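Side-chain contacts in putative solute-binding component of ABC transporter (Clostridium phytofermentans, PDB 4YS6), which probably binds carbohydrates for uptake by an ABC transporter and, in this crystal, holds beta-D-glucopyranose between its two lobes: residues K63-E68 and I308-E313; Q72-S75 and Q79-V82; D140-G145 and A186-K191; N166-T171 and S231-G236. All blocks are in the same frame, centred on the assembly; numbering follows the deposited sequence.

Interaction 1: K63-E68 and I308-E313. With NA (sodium ion), chain E.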
loop_
_atom_site.group_PDB
_atom_site.type_symbol
_atom_site.label_atom_id
_atom_site.label_comp_id
_atom_site.label_asym_id
_atom_site.label_seq_id
_atom_site.Cartn_x
_atom_site.Cartn_y
_atom_site.Cartn_z
ATOM N N LYS A 63 0.805 4.990 -23.716
ATOM C CA LYS A 63 0.354 5.079 -25.103
ATOM C C LYS A 63 0.300 6.527 -25.566
ATOM O O LYS A 63 0.685 6.840 -26.707
ATOM C CB LYS A 63 -0.995 4.392 -25.270
ATOM C CG LYS A 63 -0.887 2.897 -25.101
ATOM C CD LYS A 63 -2.203 2.187 -25.354
ATOM C CE LYS A 63 -2.014 0.684 -25.276
ATOM N NZ LYS A 63 -3.300 -0.056 -25.379
ATOM N N ASP A 64 -0.119 7.422 -24.683
ATOM C CA ASP A 64 -0.124 8.851 -24.994
ATOM C C ASP A 64 1.276 9.380 -25.276
ATOM O O ASP A 64 1.445 10.314 -26.063
ATOM C CB ASP A 64 -0.732 9.660 -23.843
ATOM C CG ASP A 64 -2.244 9.803 -23.951
ATOM O OD1 ASP A 64 -2.757 9.978 -25.081
ATOM O OD2 ASP A 64 -2.915 9.757 -22.897
ATOM N N ALA A 65 2.268 8.799 -24.606
ATOM C CA ALA A 65 3.665 9.192 -24.763
ATOM C C ALA A 65 4.331 8.490 -25.947
ATOM O O ALA A 65 5.507 8.729 -26.233
ATOM C CB ALA A 65 4.429 8.898 -23.479
ATOM N N GLY A 66 3.594 7.624 -26.637
ATOM C CA GLY A 66 4.097 7.004 -27.847
ATOM C C GLY A 66 4.634 5.595 -27.724
ATOM O O GLY A 66 5.212 5.080 -28.674
ATOM N N TYR A 67 4.444 4.966 -26.571
ATOM C CA TYR A 67 4.908 3.607 -26.383
ATOM C C TYR A 67 3.834 2.580 -26.687
ATOM O O TYR A 67 2.638 2.889 -26.681
ATOM C CB TYR A 67 5.415 3.419 -24.951
ATOM C CG TYR A 67 6.531 4.365 -24.625
ATOM C CD1 TYR A 67 7.837 4.071 -24.990
ATOM C CD2 TYR A 67 6.282 5.567 -23.982
ATOM C CE1 TYR A 67 8.860 4.943 -24.699
ATOM C CE2 TYR A 67 7.299 6.446 -23.701
ATOM C CZ TYR A 67 8.586 6.124 -24.058
ATOM O OH TYR A 67 9.611 6.991 -23.783
ATOM N N GLU A 68 4.285 1.372 -27.006
ATOM C CA GLU A 68 3.433 0.194 -27.036
ATOM C C GLU A 68 3.541 -0.443 -25.656
ATOM O O GLU A 68 4.565 -0.291 -24.970
ATOM C CB GLU A 68 3.840 -0.791 -28.131
ATOM C CG GLU A 68 3.677 -0.271 -29.552
ATOM C CD GLU A 68 2.220 -0.172 -29.986
ATOM O OE1 GLU A 68 1.324 -0.473 -29.162
ATOM O OE2 GLU A 68 1.970 0.202 -31.155
ATOM N N ILE A 308 14.727 7.538 -19.792
ATOM C CA ILE A 308 15.542 6.371 -20.114
ATOM C C ILE A 308 15.544 6.066 -21.617
ATOM O O ILE A 308 16.593 5.792 -22.214
ATOM C CB ILE A 308 15.040 5.138 -19.339
ATOM C CG1 ILE A 308 15.282 5.323 -17.839
ATOM C CG2 ILE A 308 15.696 3.877 -19.839
ATOM C CD1 ILE A 308 14.467 4.404 -16.970
HETATM N N MSE A 309 14.364 6.109 -22.226
HETATM C CA MSE A 309 14.184 5.632 -23.587
HETATM C C MSE A 309 14.478 6.677 -24.642
HETATM O O MSE A 309 15.033 6.355 -25.701
HETATM C CB MSE A 309 12.753 5.111 -23.759
HETATM C CG MSE A 309 12.436 3.945 -22.858
HETATM SE SE MSE A 309 13.149 2.307 -23.622
HETATM C CE MSE A 309 11.711 1.994 -24.920
ATOM N N LYS A 310 14.122 7.923 -24.356
ATOM C CA LYS A 310 14.322 9.025 -25.296
ATOM C C LYS A 310 15.463 9.971 -24.911
ATOM O O LYS A 310 15.997 10.651 -25.767
ATOM C CB LYS A 310 13.039 9.848 -25.419
ATOM C CG LYS A 310 11.799 9.039 -25.873
ATOM C CD LYS A 310 10.541 9.916 -25.813
ATOM C CE LYS A 310 9.238 9.150 -26.096
ATOM N NZ LYS A 310 8.041 9.816 -25.437
ATOM N N GLY A 311 15.800 10.032 -23.631
ATOM C CA GLY A 311 16.869 10.906 -23.171
ATOM C C GLY A 311 16.411 11.896 -22.124
ATOM O O GLY A 311 15.308 12.441 -22.189
ATOM N N GLY A 312 17.279 12.112 -21.147
ATOM C CA GLY A 312 17.024 13.027 -20.058
ATOM C C GLY A 312 17.301 12.447 -18.681
ATOM O O GLY A 312 17.693 11.292 -18.528
ATOM N N GLU A 313 17.113 13.300 -17.680
ATOM C CA GLU A 313 17.224 12.935 -16.281
ATOM C C GLU A 313 15.924 12.331 -15.797
ATOM O O GLU A 313 14.874 12.982 -15.865
ATOM C CB GLU A 313 17.557 14.194 -15.470
ATOM C CG GLU A 313 17.680 13.994 -13.979
ATOM C CD GLU A 313 19.023 13.446 -13.569
ATOM O OE1 GLU A 313 19.750 12.897 -14.430
ATOM O OE2 GLU A 313 19.348 13.559 -12.370
HETATM NA NA NA E . 18.217 9.296 -19.589
HETATM O O HOH W 1 17.942 8.255 -17.539
#
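K310 reaches across to Y67 and A65 with a chain stretched out beyond CG. CB leaves the backbone toward the facing segment, and the first contact along the chain is CG, 3.7 Å from Y67 OH. CD passes the same hydroxyl, and CE comes closest to it, 3.2 Å from Y67 OH, while also lying 3.7 Å from Y67 CZ. The methylenes thus run past the phenol end of the ring, approaching it obliquely and from the opposite direction to Y67 itself. At the tip, NZ donates to A65 O over 2.9 Å, in the carbonyl plane, with a C=O...N angle of 148°.

That carbonyl belongs to the turn that ends helix 50-64. G66, with positive phi, closes the helix in a Schellman motif before the chain enters the edge strand 68-73 of the first lobe of a type I periplasmic binding fold. The acidic neighbour D306 accepts a hydrogen bond from Y67 OH and forms a salt bridge with K310 NZ, so one carboxylate fixes both polar ends.

M309, a selenomethionine, fills in along the ring edge: its CB sits near the ring plane, 4.0 Å from Y67 CE1, and the chain, bent at both chi2 and chi3, brings its CE back to the same ring atom. Farther along, G312 O binds a sodium ion at 2.3 Å, together with A307 O and a water.

Interaction 2: Q72-S75 and Q79-V82. With NA (sodium ion), chain G.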
loop_
_atom_site.group_PDB
_atom_site.type_symbol
_atom_site.label_atom_id
_atom_site.label_comp_id
_atom_site.label_asym_id
_atom_site.label_seq_id
_atom_site.Cartn_x
_atom_site.Cartn_y
_atom_site.Cartn_z
ATOM N N GLN A 72 0.172 -6.863 -17.854
ATOM C CA GLN A 72 -0.315 -8.140 -17.351
ATOM C C GLN A 72 -0.469 -8.101 -15.846
ATOM O O GLN A 72 0.295 -7.417 -15.142
ATOM C CB GLN A 72 0.617 -9.281 -17.756
ATOM C CG GLN A 72 0.707 -9.465 -19.262
ATOM C CD GLN A 72 1.510 -10.684 -19.650
ATOM O OE1 GLN A 72 1.177 -11.797 -19.260
ATOM N NE2 GLN A 72 2.578 -10.480 -20.419
ATOM N N TYR A 73 -1.491 -8.817 -15.380
ATOM C CA TYR A 73 -1.804 -8.973 -13.959
ATOM C C TYR A 73 -1.593 -10.422 -13.549
ATOM O O TYR A 73 -1.977 -11.333 -14.286
ATOM C CB TYR A 73 -3.249 -8.593 -13.646
ATOM C CG TYR A 73 -3.538 -7.123 -13.764
ATOM C CD1 TYR A 73 -3.785 -6.550 -14.998
ATOM C CD2 TYR A 73 -3.557 -6.319 -12.645
ATOM C CE1 TYR A 73 -4.054 -5.197 -15.115
ATOM C CE2 TYR A 73 -3.825 -4.964 -12.742
ATOM C CZ TYR A 73 -4.059 -4.409 -13.975
ATOM O OH TYR A 73 -4.326 -3.068 -14.103
ATOM N N ALA A 74 -1.065 -10.635 -12.344
ATOM C CA ALA A 74 -0.605 -11.967 -11.950
ATOM C C ALA A 74 -1.444 -12.727 -10.901
ATOM O O ALA A 74 -1.023 -13.771 -10.425
ATOM C CB ALA A 74 0.818 -11.857 -11.454
ATOM N N SER A 75 -2.617 -12.202 -10.557
ATOM C CA SER A 75 -3.503 -12.852 -9.582
ATOM C C SER A 75 -2.805 -13.138 -8.260
ATOM O O SER A 75 -3.135 -14.091 -7.565
ATOM C CB SER A 75 -4.071 -14.146 -10.147
ATOM O OG SER A 75 -5.209 -14.536 -9.405
ATOM N N GLN A 79 4.765 -17.128 -9.182
ATOM C CA GLN A 79 5.317 -17.797 -10.356
ATOM C C GLN A 79 4.664 -17.272 -11.636
ATOM O O GLN A 79 5.297 -17.233 -12.703
ATOM C CB GLN A 79 5.159 -19.314 -10.244
ATOM C CG GLN A 79 5.769 -20.059 -11.400
ATOM C CD GLN A 79 7.228 -19.713 -11.593
ATOM O OE1 GLN A 79 7.672 -19.426 -12.709
ATOM N NE2 GLN A 79 7.981 -19.721 -10.503
ATOM N N THR A 80 3.413 -16.835 -11.531
ATOM C CA THR A 80 2.738 -16.252 -12.682
ATOM C C THR A 80 3.411 -14.939 -13.043
ATOM O O THR A 80 3.629 -14.659 -14.219
ATOM C CB THR A 80 1.236 -16.039 -12.422
ATOM O OG1 THR A 80 0.609 -17.328 -12.350
ATOM C CG2 THR A 80 0.594 -15.223 -13.561
ATOM N N GLN A 81 3.737 -14.129 -12.043
ATOM C CA GLN A 81 4.387 -12.867 -12.332
ATOM C C GLN A 81 5.762 -13.090 -12.942
ATOM O O GLN A 81 6.145 -12.393 -13.883
ATOM C CB GLN A 81 4.489 -12.009 -11.081
ATOM C CG GLN A 81 5.142 -10.673 -11.386
ATOM C CD GLN A 81 4.907 -9.682 -10.273
ATOM O OE1 GLN A 81 5.410 -9.845 -9.159
ATOM N NE2 GLN A 81 4.118 -8.670 -10.560
ATOM N N VAL A 82 6.507 -14.067 -12.430
ATOM C CA VAL A 82 7.787 -14.409 -13.023
ATOM C C VAL A 82 7.642 -14.814 -14.500
ATOM O O VAL A 82 8.393 -14.339 -15.364
ATOM C CB VAL A 82 8.479 -15.545 -12.237
ATOM C CG1 VAL A 82 9.701 -16.045 -12.990
ATOM C CG2 VAL A 82 8.854 -15.053 -10.843
HETATM NA NA NA G . -3.459 -15.954 -6.092
HETATM O O HOH W 2 -5.445 -14.921 -6.859
HETATM O O HOH W 3 -2.525 -15.935 -4.147
HETATM O O HOH W 4 -4.598 -17.270 -7.937
#
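A74 and Q81 meet where the chain turns back from a strand into a helix, their CA atoms 5.1 Å apart. This is the tight part of the contact. The methyl of A74 points at the helix, and its CB lies 3.7 Å from Q81 CB and equally near the backbone N of Q81, so it is seated against the helix backbone itself. T80 adds a second methyl: CG2 stands anti to its own backbone N, which swings it over the A74 backbone to within 3.8 Å of A74 CA and 4.0 Å of A74 CB. No hydrogen bond joins the two segments, and their cohesion is by van der Waals contact.

Of the Q81 side chain, CB is the atom that touches A74. The rest runs out extended, and the buried amide is satisfied at both atoms, OE1 accepting from I101 N and NE2 donating to A99 O.

The other side is loose and wet. S75, exposed and in the left-handed helical region of phi and psi, turns its carbonyl outward to a sodium ion, with S75 O 2.4 Å from the metal. D77 and three waters complete the set of ligands found. The S75 side chain is modelled in two conformers, so any role for its hydroxyl beside these waters is doubtful.

The contact closes the short strand-to-helix connection of a beta-alpha unit: strand 68-73, at the edge of the larger sheet beside strand 38-43, leads into helix 78-90, while Q81 touches A42 and joins the helix to the loop after strand 95-98.

Interaction 3: D140-G145 and A186-K191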
loop_
_atom_site.group_PDB
_atom_site.type_symbol
_atom_site.label_atom_id
_atom_site.label_comp_id
_atom_site.label_asym_id
_atom_site.label_seq_id
_atom_site.Cartn_x
_atom_site.Cartn_y
_atom_site.Cartn_z
ATOM N N ASP A 140 5.355 8.369 -0.378
ATOM C CA ASP A 140 6.207 8.377 0.809
ATOM C C ASP A 140 5.606 7.454 1.856
ATOM O O ASP A 140 4.730 7.854 2.651
ATOM C CB ASP A 140 6.343 9.804 1.317
ATOM C CG ASP A 140 7.349 9.934 2.441
ATOM O OD1 ASP A 140 7.686 8.932 3.098
ATOM O OD2 ASP A 140 7.807 11.064 2.646
ATOM N N ASN A 141 6.036 6.193 1.826
ATOM C CA ASN A 141 5.388 5.163 2.612
ATOM C C ASN A 141 5.596 5.326 4.122
ATOM O O ASN A 141 4.679 5.066 4.899
ATOM C CB ASN A 141 5.878 3.801 2.158
ATOM C CG ASN A 141 5.596 3.567 0.702
ATOM O OD1 ASN A 141 4.443 3.577 0.299
ATOM N ND2 ASN A 141 6.641 3.457 -0.105
ATOM N N TYR A 142 6.762 5.817 4.529
ATOM C CA TYR A 142 6.982 6.083 5.948
ATOM C C TYR A 142 5.994 7.154 6.426
ATOM O O TYR A 142 5.406 7.032 7.502
ATOM C CB TYR A 142 8.422 6.507 6.191
ATOM C CG TYR A 142 8.712 6.761 7.631
ATOM C CD1 TYR A 142 9.027 5.716 8.483
ATOM C CD2 TYR A 142 8.656 8.044 8.148
ATOM C CE1 TYR A 142 9.288 5.950 9.822
ATOM C CE2 TYR A 142 8.918 8.281 9.471
ATOM C CZ TYR A 142 9.227 7.235 10.298
ATOM O OH TYR A 142 9.478 7.511 11.620
HETATM N N MSE A 143 5.773 8.173 5.611
HETATM C CA MSE A 143 4.863 9.264 5.985
HETATM C C MSE A 143 3.420 8.759 6.074
HETATM O O MSE A 143 2.638 9.215 6.934
HETATM C CB MSE A 143 4.975 10.442 5.001
HETATM C CG MSE A 143 3.998 11.509 5.291
HETATM SE SE MSE A 143 4.192 12.920 3.915
HETATM C CE MSE A 143 6.069 13.374 4.248
ATOM N N VAL A 144 3.043 7.812 5.210
ATOM C CA VAL A 144 1.729 7.208 5.305
ATOM C C VAL A 144 1.553 6.621 6.704
ATOM O O VAL A 144 0.546 6.835 7.365
ATOM C CB VAL A 144 1.504 6.084 4.250
ATOM C CG1 VAL A 144 0.235 5.284 4.549
ATOM C CG2 VAL A 144 1.460 6.643 2.826
ATOM N N GLY A 145 2.535 5.837 7.136
ATOM C CA GLY A 145 2.499 5.249 8.462
ATOM C C GLY A 145 2.441 6.304 9.553
ATOM O O GLY A 145 1.660 6.189 10.474
ATOM N N ALA A 186 3.994 4.154 11.602
ATOM C CA ALA A 186 2.933 4.208 12.600
ATOM C C ALA A 186 3.479 3.881 13.982
ATOM O O ALA A 186 3.116 4.525 14.975
ATOM C CB ALA A 186 1.811 3.257 12.226
HETATM N N MSE A 187 4.343 2.880 14.045
HETATM C CA MSE A 187 4.931 2.460 15.316
HETATM C C MSE A 187 5.889 3.484 15.889
HETATM O O MSE A 187 6.029 3.574 17.104
HETATM C CB MSE A 187 5.684 1.140 15.165
HETATM C CG MSE A 187 4.812 -0.032 14.995
HETATM SE SE MSE A 187 3.854 -0.367 16.669
HETATM C CE MSE A 187 2.267 0.186 16.022
ATOM N N ASP A 188 6.568 4.237 15.030
ATOM C CA ASP A 188 7.468 5.281 15.507
ATOM C C ASP A 188 6.661 6.321 16.309
ATOM O O ASP A 188 7.169 6.907 17.254
ATOM C CB ASP A 188 8.216 5.934 14.351
ATOM C CG ASP A 188 9.464 5.148 13.937
ATOM O OD1 ASP A 188 9.869 4.213 14.667
ATOM O OD2 ASP A 188 10.047 5.475 12.881
ATOM N N VAL A 189 5.399 6.519 15.939
ATOM C CA VAL A 189 4.493 7.392 16.690
ATOM C C VAL A 189 3.912 6.713 17.927
ATOM O O VAL A 189 3.889 7.307 19.013
ATOM C CB VAL A 189 3.328 7.880 15.783
ATOM C CG1 VAL A 189 2.354 8.755 16.554
ATOM C CG2 VAL A 189 3.867 8.649 14.582
ATOM N N LEU A 190 3.477 5.462 17.787
ATOM C CA LEU A 190 2.643 4.834 18.806
ATOM C C LEU A 190 3.405 3.950 19.790
ATOM O O LEU A 190 2.942 3.754 20.909
ATOM C CB LEU A 190 1.551 3.992 18.173
ATOM C CG LEU A 190 0.516 4.785 17.380
ATOM C CD1 LEU A 190 -0.429 3.801 16.694
ATOM C CD2 LEU A 190 -0.264 5.678 18.264
ATOM N N LYS A 191 4.551 3.411 19.383
ATOM C CA LYS A 191 5.205 2.400 20.219
ATOM C C LYS A 191 5.528 2.920 21.616
ATOM O O LYS A 191 5.401 2.170 22.601
ATOM C CB LYS A 191 6.480 1.872 19.557
ATOM C CG LYS A 191 7.003 0.591 20.217
ATOM C CD LYS A 191 8.512 0.496 20.169
ATOM C CE LYS A 191 9.021 -0.701 20.970
ATOM N NZ LYS A 191 9.954 -0.288 22.054
#
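Helices 141-155 and 177-195 pack against each other in the second lobe of this type I periplasmic binding fold, and Y142, G145, A186 and D188 make the contact near the start of the first helix. That helix begins directly after strand 135-139 of the first lobe's sheet, so the contact lies just beyond a chain crossing between the lobes. N141, in the same first turn, touches N178 and F182, both of the glucose pocket.

The buried part is mostly backbone, with the A186 methyl added. G145 and A186 have CA atoms only 4.3 Å apart, G145 O lies 3.2 Å from A186 CA, and the A186 methyl rests near the same oxygen. G145 O also comes near A186 N, but at a poor angle, and the two are not hydrogen-bonded. The helices come this close at G145, which has no side chain.

Nearer the solvent, a polar bridge spans the pair. At Y142, chi1 of -179° lays the ring along the helix side, so that its hydroxyl arrives at D188. The carboxylate oxygen OD2 lies in the plane of the phenol at its edge, while the carboxylate as a whole is turned 58° from the ring.

The first turn of helix 141-155 is secured by D140 at the N-cap, whose OD1 accepts from M143 N at 3.2 Å from above the carboxylate plane. In the bridge itself, Y142 OH donates to D188 OD2 at a modelled 2.5 Å, a very short separation whose exact value is doubtful.

Interaction 4: N166-T171 and S231-G236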
loop_
_atom_site.group_PDB
_atom_site.type_symbol
_atom_site.label_atom_id
_atom_site.label_comp_id
_atom_site.label_asym_id
_atom_site.label_seq_id
_atom_site.Cartn_x
_atom_site.Cartn_y
_atom_site.Cartn_z
ATOM N N ASN A 166 -7.424 0.340 24.351
ATOM C CA ASN A 166 -7.185 -0.954 23.715
ATOM C C ASN A 166 -6.973 -0.777 22.222
ATOM O O ASN A 166 -7.788 -0.178 21.539
ATOM C CB ASN A 166 -8.344 -1.895 23.986
ATOM C CG ASN A 166 -8.427 -2.296 25.441
ATOM O OD1 ASN A 166 -9.437 -2.067 26.110
ATOM N ND2 ASN A 166 -7.348 -2.864 25.952
ATOM N N LEU A 167 -5.874 -1.345 21.732
ATOM C CA LEU A 167 -5.445 -1.235 20.346
ATOM C C LEU A 167 -5.272 -2.611 19.731
ATOM O O LEU A 167 -4.796 -3.509 20.411
ATOM C CB LEU A 167 -4.108 -0.498 20.290
ATOM C CG LEU A 167 -3.397 -0.398 18.931
ATOM C CD1 LEU A 167 -4.110 0.567 18.053
ATOM C CD2 LEU A 167 -1.943 0.012 19.091
ATOM N N GLU A 168 -5.662 -2.787 18.476
ATOM C CA GLU A 168 -5.177 -3.935 17.697
ATOM C C GLU A 168 -4.576 -3.430 16.392
ATOM O O GLU A 168 -4.853 -2.319 15.965
ATOM C CB GLU A 168 -6.288 -4.956 17.442
ATOM C CG GLU A 168 -6.890 -5.570 18.744
ATOM C CD GLU A 168 -5.942 -6.517 19.481
ATOM O OE1 GLU A 168 -5.003 -7.047 18.853
ATOM O OE2 GLU A 168 -6.152 -6.752 20.691
ATOM N N ILE A 169 -3.747 -4.258 15.760
ATOM C CA ILE A 169 -2.907 -3.820 14.652
ATOM C C ILE A 169 -2.966 -4.827 13.514
ATOM O O ILE A 169 -2.842 -6.022 13.757
ATOM C CB ILE A 169 -1.446 -3.681 15.094
ATOM C CG1 ILE A 169 -1.288 -2.692 16.253
ATOM C CG2 ILE A 169 -0.571 -3.243 13.932
ATOM C CD1 ILE A 169 0.008 -2.909 17.022
ATOM N N PHE A 170 -3.169 -4.319 12.303
ATOM C CA PHE A 170 -3.198 -5.135 11.076
ATOM C C PHE A 170 -2.323 -4.476 10.041
ATOM O O PHE A 170 -2.625 -3.350 9.636
ATOM C CB PHE A 170 -4.604 -5.265 10.521
ATOM C CG PHE A 170 -5.508 -6.134 11.343
ATOM C CD1 PHE A 170 -5.950 -5.708 12.587
ATOM C CD2 PHE A 170 -5.923 -7.373 10.868
ATOM C CE1 PHE A 170 -6.763 -6.529 13.353
ATOM C CE2 PHE A 170 -6.747 -8.177 11.626
ATOM C CZ PHE A 170 -7.153 -7.755 12.875
ATOM N N THR A 171 -1.232 -5.124 9.639
ATOM C CA THR A 171 -0.444 -4.583 8.535
ATOM C C THR A 171 -0.465 -5.540 7.323
ATOM O O THR A 171 -1.296 -6.459 7.228
ATOM C CB THR A 171 1.009 -4.228 8.980
ATOM O OG1 THR A 171 1.630 -3.371 7.997
ATOM C CG2 THR A 171 1.853 -5.462 9.195
ATOM N N SER A 231 -12.236 -13.700 21.369
ATOM C CA SER A 231 -11.321 -14.058 22.447
ATOM C C SER A 231 -11.144 -12.948 23.477
ATOM O O SER A 231 -10.982 -13.236 24.654
ATOM C CB SER A 231 -9.958 -14.433 21.875
ATOM O OG SER A 231 -10.062 -15.498 20.944
ATOM N N TYR A 232 -11.181 -11.691 23.047
ATOM C CA TYR A 232 -10.762 -10.591 23.907
ATOM C C TYR A 232 -11.746 -9.433 24.052
ATOM O O TYR A 232 -11.584 -8.627 24.956
ATOM C CB TYR A 232 -9.434 -10.039 23.395
ATOM C CG TYR A 232 -8.343 -11.075 23.271
ATOM C CD1 TYR A 232 -7.812 -11.699 24.388
ATOM C CD2 TYR A 232 -7.860 -11.438 22.030
ATOM C CE1 TYR A 232 -6.821 -12.658 24.264
ATOM C CE2 TYR A 232 -6.874 -12.394 21.891
ATOM C CZ TYR A 232 -6.359 -13.000 23.009
ATOM O OH TYR A 232 -5.377 -13.949 22.854
ATOM N N TYR A 233 -12.738 -9.321 23.170
ATOM C CA TYR A 233 -13.645 -8.166 23.186
ATOM C C TYR A 233 -15.106 -8.621 23.107
ATOM O O TYR A 233 -15.953 -7.963 22.508
ATOM C CB TYR A 233 -13.310 -7.206 22.029
ATOM C CG TYR A 233 -11.877 -6.694 22.042
ATOM C CD1 TYR A 233 -11.510 -5.605 22.823
ATOM C CD2 TYR A 233 -10.881 -7.315 21.277
ATOM C CE1 TYR A 233 -10.185 -5.145 22.847
ATOM C CE2 TYR A 233 -9.565 -6.861 21.295
ATOM C CZ TYR A 233 -9.221 -5.769 22.083
ATOM O OH TYR A 233 -7.914 -5.314 22.099
ATOM N N ALA A 234 -15.389 -9.766 23.703
ATOM C CA ALA A 234 -16.734 -10.343 23.677
ATOM C C ALA A 234 -17.433 -10.003 24.973
ATOM O O ALA A 234 -18.656 -10.065 25.072
ATOM C CB ALA A 234 -16.678 -11.846 23.483
ATOM N N ASP A 235 -16.624 -9.686 25.977
ATOM C CA ASP A 235 -17.114 -9.144 27.226
ATOM C C ASP A 235 -17.322 -7.648 27.021
ATOM O O ASP A 235 -17.447 -7.179 25.886
ATOM C CB ASP A 235 -16.133 -9.435 28.374
ATOM C CG ASP A 235 -14.714 -8.932 28.095
ATOM O OD1 ASP A 235 -14.520 -8.087 27.197
ATOM O OD2 ASP A 235 -13.782 -9.387 28.791
ATOM N N GLY A 236 -17.342 -6.894 28.109
ATOM C CA GLY A 236 -17.616 -5.474 28.023
ATOM C C GLY A 236 -16.491 -4.649 27.429
ATOM O O GLY A 236 -16.645 -3.437 27.272
#
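Y233 and E168 are joined by the one hydrogen bond of this contact: Y233 OH donates to E168 OE2 over 2.7 Å, and OE2 accepts through its anti lone pair, the one directed away from OE1. The phenol and the carboxylate approach from opposite directions, with OE2 in the ring plane at its edge and the two flat groups nearly perpendicular, 80° apart. A bend at chi2 (-70°) folds the glutamate so that its carboxylate turns to the hydroxyl. The second oxygen, OE1, has its own bond with S203 OG, so both oxygens of this buried acid have hydrogen-bond partners.

Strand 165-170, which carries E168, is an inner strand of the parallel sheet of the second lobe, between strands 199-200 and 241-244. Y233 is the first residue to leave helical geometry after helix 218-232, and its ring reaches back to the sheet.

Carbon contacts flank the bond. E168 CG passes obliquely by the hydroxyl end, 3.9 Å from Y233 CE2 and clear of the ring plane. N166 CB lies near the plane at the edge, 3.9 Å from Y233 CE1, so the phenol end is held between the side chains of two residues, N166 and E168, that point the same way from the strand. I228, of the helix, touches both Y233 and E168, and K202 touches Y233 and N166.

Following the chain from its N terminus, 63-68 comes first, but its partner 308-313 lies 240 residues on, so interaction 1 closes the widest loop and contains the other three. Interaction 2 opens and closes at once, joining strand 68-73 to helix 78-90 within the first lobe. Interactions 3 and 4 follow it and cross: 140-145, 166-171, 186-191 and 231-236 alternate between them, interlocking helices and sheet of the second lobe. They also touch, M187 CE lying 4.0 Å from I169 CD1. The chain is back in the first lobe by strand 289-291, and the end of helix 294-309 then completes interaction 1, about 50 Å centre to centre from interaction 4.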